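PDB 5LMG: DNA topoisomerase 2-associated protein PAT1 from Saccharomyces cerevisiae, which activates mRNA decapping and represses translation, its C-terminal domain directly binding the decapping enzyme Dcp2 and the exonuclease Xrn1. Local coordinates for residues A[49-54]-A[100-105]; A[306-311]-A[347-352]. The protein carries 2 engineered substitutions. All coordinates share one frame; numbering follows the deposited sequence.

Contact 1. Residues A[49-54]-A[100-105]; sequences KFILEL and LSFDKG
The ring of Phe102 meets two residues of helix 48-70. Within 49-54, Ile51 and Leu52 carry the contact with Phe102. Leu52 comes over one face of the ring. Its CD2 methyl lies 3.9 Å from the centroid of the Phe102 ring, only 18° off the ring normal, so this is a CH-pi contact. The methyl is offset toward the rim and is nearest the Phe102 CE1 atom, at 3.7 Å from Leu52 CD2. Ile51 comes in beside the CE2 and CD2 atoms of the ring. Its CG2 approaches Phe102 CE2 at 3.6 Å and Phe102 CD2 at 3.9 Å. That approach is oblique, from the same side of the ring plane as Leu52 CD2. Both aliphatic side chains cross Phe102 at about a right angle. In Ile51, with chi1 at -62°, CG1 lies beside the backbone N and CG2 is anti to it, and this turns CG2 to the ring, while the CG1 branch leads elsewhere. The interaction is purely apolar. Phe102 stands at the N-cap, just before helix 103-114, while its ring reaches out to helix 48-70. With an alanine here, Leu52 CD2 would probably lose the face it rests on and a gap would open by Ile51 CG2. Around the contact, Lys48 and Ile55 of helix 48-70 also touch the Phe102 side chain. Ile51 packs on Ser98 and Met99 of helix 95-99. Two residues further on, Lys104 makes a salt bridge to Glu56 and a cation-pi contact with Tyr59, tying the start of helix 103-114 to helix 48-70 a second time.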
# COMPACT_ATOMS: atom_id res chain seq x y z
N LYS A 49 20.36 -6.53 -20.57
CA LYS A 49 20.87 -7.87 -20.85
C LYS A 49 21.54 -8.53 -19.63
O LYS A 49 21.46 -9.75 -19.48
CB LYS A 49 21.80 -7.88 -22.08
CG LYS A 49 21.03 -7.81 -23.39
CD LYS A 49 21.95 -7.77 -24.61
CE LYS A 49 21.17 -7.46 -25.86
NZ LYS A 49 22.04 -7.45 -27.07
N PHE A 50 22.16 -7.72 -18.76
CA PHE A 50 22.82 -8.19 -17.54
C PHE A 50 21.78 -8.63 -16.49
O PHE A 50 21.93 -9.69 -15.89
CB PHE A 50 23.79 -7.13 -16.99
CG PHE A 50 24.30 -7.37 -15.59
CD1 PHE A 50 25.19 -8.40 -15.33
CD2 PHE A 50 23.89 -6.57 -14.53
CE1 PHE A 50 25.66 -8.63 -14.03
CE2 PHE A 50 24.36 -6.80 -13.23
CZ PHE A 50 25.24 -7.83 -12.99
N ILE A 51 20.71 -7.82 -16.30
CA ILE A 51 19.63 -8.09 -15.34
C ILE A 51 18.82 -9.33 -15.80
O ILE A 51 18.57 -10.23 -14.98
CB ILE A 51 18.77 -6.82 -15.05
CG1 ILE A 51 19.62 -5.67 -14.39
CG2 ILE A 51 17.53 -7.13 -14.22
CD1 ILE A 51 20.35 -5.97 -13.02
N LEU A 52 18.49 -9.42 -17.11
CA LEU A 52 17.77 -10.56 -17.69
C LEU A 52 18.57 -11.85 -17.53
O LEU A 52 17.98 -12.91 -17.28
CB LEU A 52 17.36 -10.32 -19.15
CG LEU A 52 16.25 -9.28 -19.38
CD1 LEU A 52 16.08 -8.98 -20.85
CD2 LEU A 52 14.92 -9.71 -18.77
N GLU A 53 19.92 -11.75 -17.60
CA GLU A 53 20.84 -12.87 -17.40
C GLU A 53 20.82 -13.29 -15.93
O GLU A 53 20.81 -14.49 -15.64
CB GLU A 53 22.27 -12.50 -17.83
CG GLU A 53 23.24 -13.67 -17.86
CD GLU A 53 24.72 -13.31 -17.90
OE1 GLU A 53 25.18 -12.55 -17.01
OE2 GLU A 53 25.43 -13.84 -18.79
N LEU A 54 20.80 -12.30 -15.00
CA LEU A 54 20.74 -12.57 -13.55
C LEU A 54 19.47 -13.31 -13.17
O LEU A 54 19.54 -14.24 -12.37
CB LEU A 54 20.88 -11.29 -12.72
CG LEU A 54 22.25 -10.58 -12.69
CD1 LEU A 54 22.28 -9.51 -11.61
CD2 LEU A 54 23.42 -11.57 -12.49
N LEU A 100 13.44 -6.69 -9.95
CA LEU A 100 12.06 -6.45 -9.54
C LEU A 100 11.27 -5.60 -10.56
O LEU A 100 10.06 -5.46 -10.42
CB LEU A 100 12.03 -5.82 -8.13
CG LEU A 100 11.77 -6.75 -6.93
CD1 LEU A 100 12.86 -7.78 -6.78
CD2 LEU A 100 11.72 -5.95 -5.64
N SER A 101 11.96 -5.04 -11.59
CA SER A 101 11.34 -4.29 -12.70
C SER A 101 10.70 -5.26 -13.68
O SER A 101 9.90 -4.82 -14.50
CB SER A 101 12.39 -3.48 -13.46
OG SER A 101 12.87 -2.37 -12.72
N PHE A 102 11.08 -6.55 -13.65
CA PHE A 102 10.58 -7.58 -14.56
C PHE A 102 9.62 -8.54 -13.87
O PHE A 102 9.86 -8.91 -12.72
CB PHE A 102 11.75 -8.35 -15.18
CG PHE A 102 12.68 -7.49 -16.02
CD1 PHE A 102 12.41 -7.25 -17.36
CD2 PHE A 102 13.81 -6.91 -15.45
CE1 PHE A 102 13.25 -6.43 -18.12
CE2 PHE A 102 14.66 -6.10 -16.21
CZ PHE A 102 14.37 -5.87 -17.54
N ASP A 103 8.53 -8.93 -14.57
CA ASP A 103 7.52 -9.87 -14.03
C ASP A 103 8.14 -11.18 -13.58
O ASP A 103 7.75 -11.71 -12.54
CB ASP A 103 6.40 -10.16 -15.04
CG ASP A 103 5.73 -8.91 -15.55
OD1 ASP A 103 5.19 -8.14 -14.72
OD2 ASP A 103 5.76 -8.70 -16.77
N LYS A 104 9.12 -11.69 -14.37
CA LYS A 104 9.87 -12.92 -14.06
C LYS A 104 10.59 -12.81 -12.70
O LYS A 104 10.51 -13.75 -11.90
CB LYS A 104 10.82 -13.27 -15.21
CG LYS A 104 10.85 -14.76 -15.49
CD LYS A 104 11.77 -15.12 -16.63
CE LYS A 104 12.09 -16.59 -16.62
NZ LYS A 104 12.89 -16.99 -17.80
N GLY A 105 11.22 -11.66 -12.42
CA GLY A 105 11.86 -11.39 -11.14
C GLY A 105 10.86 -11.42 -9.99
O GLY A 105 11.07 -12.12 -9.00

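Contact 2. Residues A[306-311]-A[347-352]. With EDO (1,2-ethanediol), chain M.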
# COMPACT_ATOMS: atom_id res chain seq x y z
N ALA A 306 -16.38 15.01 0.49
CA ALA A 306 -16.52 14.52 -0.89
C ALA A 306 -17.06 13.08 -0.90
O ALA A 306 -17.96 12.79 -1.69
CB ALA A 306 -15.18 14.58 -1.62
N THR A 307 -16.56 12.20 0.01
CA THR A 307 -17.00 10.80 0.15
C THR A 307 -18.46 10.73 0.61
O THR A 307 -19.20 9.89 0.09
CB THR A 307 -16.04 9.99 1.06
OG1 THR A 307 -14.73 10.03 0.49
CG2 THR A 307 -16.46 8.54 1.20
N ILE A 308 -18.85 11.57 1.60
CA ILE A 308 -20.21 11.67 2.13
C ILE A 308 -21.17 12.10 1.00
O ILE A 308 -22.25 11.51 0.86
CB ILE A 308 -20.28 12.61 3.37
CG1 ILE A 308 -19.61 11.94 4.61
CG2 ILE A 308 -21.73 13.06 3.69
CD1 ILE A 308 -19.31 12.92 5.75
N ASN A 309 -20.75 13.07 0.16
CA ASN A 309 -21.57 13.55 -0.96
C ASN A 309 -21.81 12.44 -1.98
O ASN A 309 -22.93 12.29 -2.45
CB ASN A 309 -20.95 14.78 -1.63
CG ASN A 309 -20.96 16.05 -0.79
OD1 ASN A 309 -21.85 16.29 0.05
ND2 ASN A 309 -19.99 16.91 -1.04
N GLU A 310 -20.75 11.64 -2.28
CA GLU A 310 -20.84 10.51 -3.21
C GLU A 310 -21.80 9.44 -2.68
O GLU A 310 -22.64 8.94 -3.43
CB GLU A 310 -19.46 9.91 -3.52
CG GLU A 310 -18.53 10.84 -4.29
CD GLU A 310 -18.88 11.15 -5.73
OE1 GLU A 310 -18.88 10.21 -6.56
OE2 GLU A 310 -19.11 12.34 -6.04
N ALA A 311 -21.72 9.14 -1.36
CA ALA A 311 -22.58 8.17 -0.68
C ALA A 311 -24.04 8.65 -0.69
O ALA A 311 -24.91 7.84 -0.99
CB ALA A 311 -22.10 7.95 0.75
N GLN A 347 -18.42 1.97 4.80
CA GLN A 347 -17.47 1.08 5.46
C GLN A 347 -16.03 1.58 5.40
O GLN A 347 -15.34 1.53 6.42
CB GLN A 347 -17.57 -0.35 4.91
CG GLN A 347 -18.86 -1.09 5.29
CD GLN A 347 -19.21 -2.19 4.32
OE1 GLN A 347 -18.37 -2.73 3.58
NE2 GLN A 347 -20.49 -2.55 4.28
N ASP A 348 -15.57 2.06 4.22
CA ASP A 348 -14.20 2.57 4.03
C ASP A 348 -13.96 3.81 4.89
O ASP A 348 -12.94 3.89 5.58
CB ASP A 348 -13.88 2.85 2.55
CG ASP A 348 -13.83 1.61 1.67
OD1 ASP A 348 -13.86 0.47 2.22
OD2 ASP A 348 -13.78 1.77 0.43
N LEU A 349 -14.93 4.74 4.91
CA LEU A 349 -14.85 5.94 5.72
C LEU A 349 -14.93 5.60 7.23
O LEU A 349 -14.13 6.13 8.00
CB LEU A 349 -15.93 6.96 5.29
CG LEU A 349 -16.06 8.26 6.11
CD1 LEU A 349 -14.75 9.07 6.12
CD2 LEU A 349 -17.21 9.11 5.59
N ASN A 350 -15.84 4.69 7.63
CA ASN A 350 -15.97 4.29 9.04
C ASN A 350 -14.74 3.55 9.58
O ASN A 350 -14.49 3.63 10.77
CB ASN A 350 -17.26 3.52 9.31
CG ASN A 350 -18.43 4.45 9.49
OD1 ASN A 350 -18.35 5.45 10.21
ND2 ASN A 350 -19.53 4.16 8.82
N LEU A 351 -13.95 2.90 8.71
CA LEU A 351 -12.69 2.26 9.11
C LEU A 351 -11.77 3.34 9.73
O LEU A 351 -11.20 3.13 10.80
CB LEU A 351 -12.00 1.59 7.88
CG LEU A 351 -10.59 0.98 8.08
CD1 LEU A 351 -10.59 -0.12 9.16
CD2 LEU A 351 -10.07 0.39 6.78
N PHE A 352 -11.71 4.52 9.08
CA PHE A 352 -10.92 5.66 9.52
C PHE A 352 -11.55 6.36 10.72
O PHE A 352 -10.86 6.57 11.71
CB PHE A 352 -10.69 6.65 8.35
CG PHE A 352 -10.13 8.01 8.72
CD1 PHE A 352 -8.92 8.12 9.39
CD2 PHE A 352 -10.78 9.17 8.34
CE1 PHE A 352 -8.38 9.38 9.70
CE2 PHE A 352 -10.25 10.43 8.66
CZ PHE A 352 -9.05 10.52 9.32
C1 EDO M . -15.24 10.60 -2.96
O1 EDO M . -13.94 10.97 -3.39
C2 EDO M . -15.52 9.08 -3.17
O2 EDO M . -14.93 8.30 -2.13
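This contact lies in an antiparallel helical hairpin, formed by helices 290-322 and 329-355 near the C-terminal end of the mostly helical domain. Within these segments the nearest CA atoms are those of Thr307 and Leu349, 7.7 Å apart. The CB of Leu349 is directed toward helix 290-322, and the side chain provides the apolar surface. Its CG is anti to the backbone N (chi1 176°), which sends the CD2 methyl across to Ile308. Leu349 CD2 and Ile308 CG1 touch at 3.8 Å, and the two side chains cross at a slant. Thr307 adds a looser contact, with its CG2 methyl 4.4 Å from Leu349 CB. Trp278 of helix 275-286 packs against both Thr307 and Leu349. Ile308 also rests on Tyr360 of strand 358-361, so the hairpin is joined to the small C-terminal sheet. The Thr307 hydroxyl is turned to its own helix and bonds the backbone O of Glu303. The same oxygen takes a second partner, a 1,2-ethanediol that probably came from the crystallisation liquor. The diol carbon C1 lies 3.6 Å from Glu310 CG, and its O2 donates a hydrogen bond of 3.1 Å to Thr307 OG1.

In the fold
The two contacts lie on opposite sides of the chain's centre, about 41 Å apart between their centres, and share no helix or strand. Both are partly buried, and each has one buried residue among its three touching ones: Ile51 in contact 1, Leu349 in contact 2. Contact 1 joins the first long helix to the start of helix 103-114, with other helices between them in sequence. Contact 2 joins two helices that follow each other directly. The chemistry is apolar in both. Contact 1 uses an aromatic face under a methyl group, whereas contact 2 is aliphatic and has a threonine hydroxyl at its border, where a diol binds.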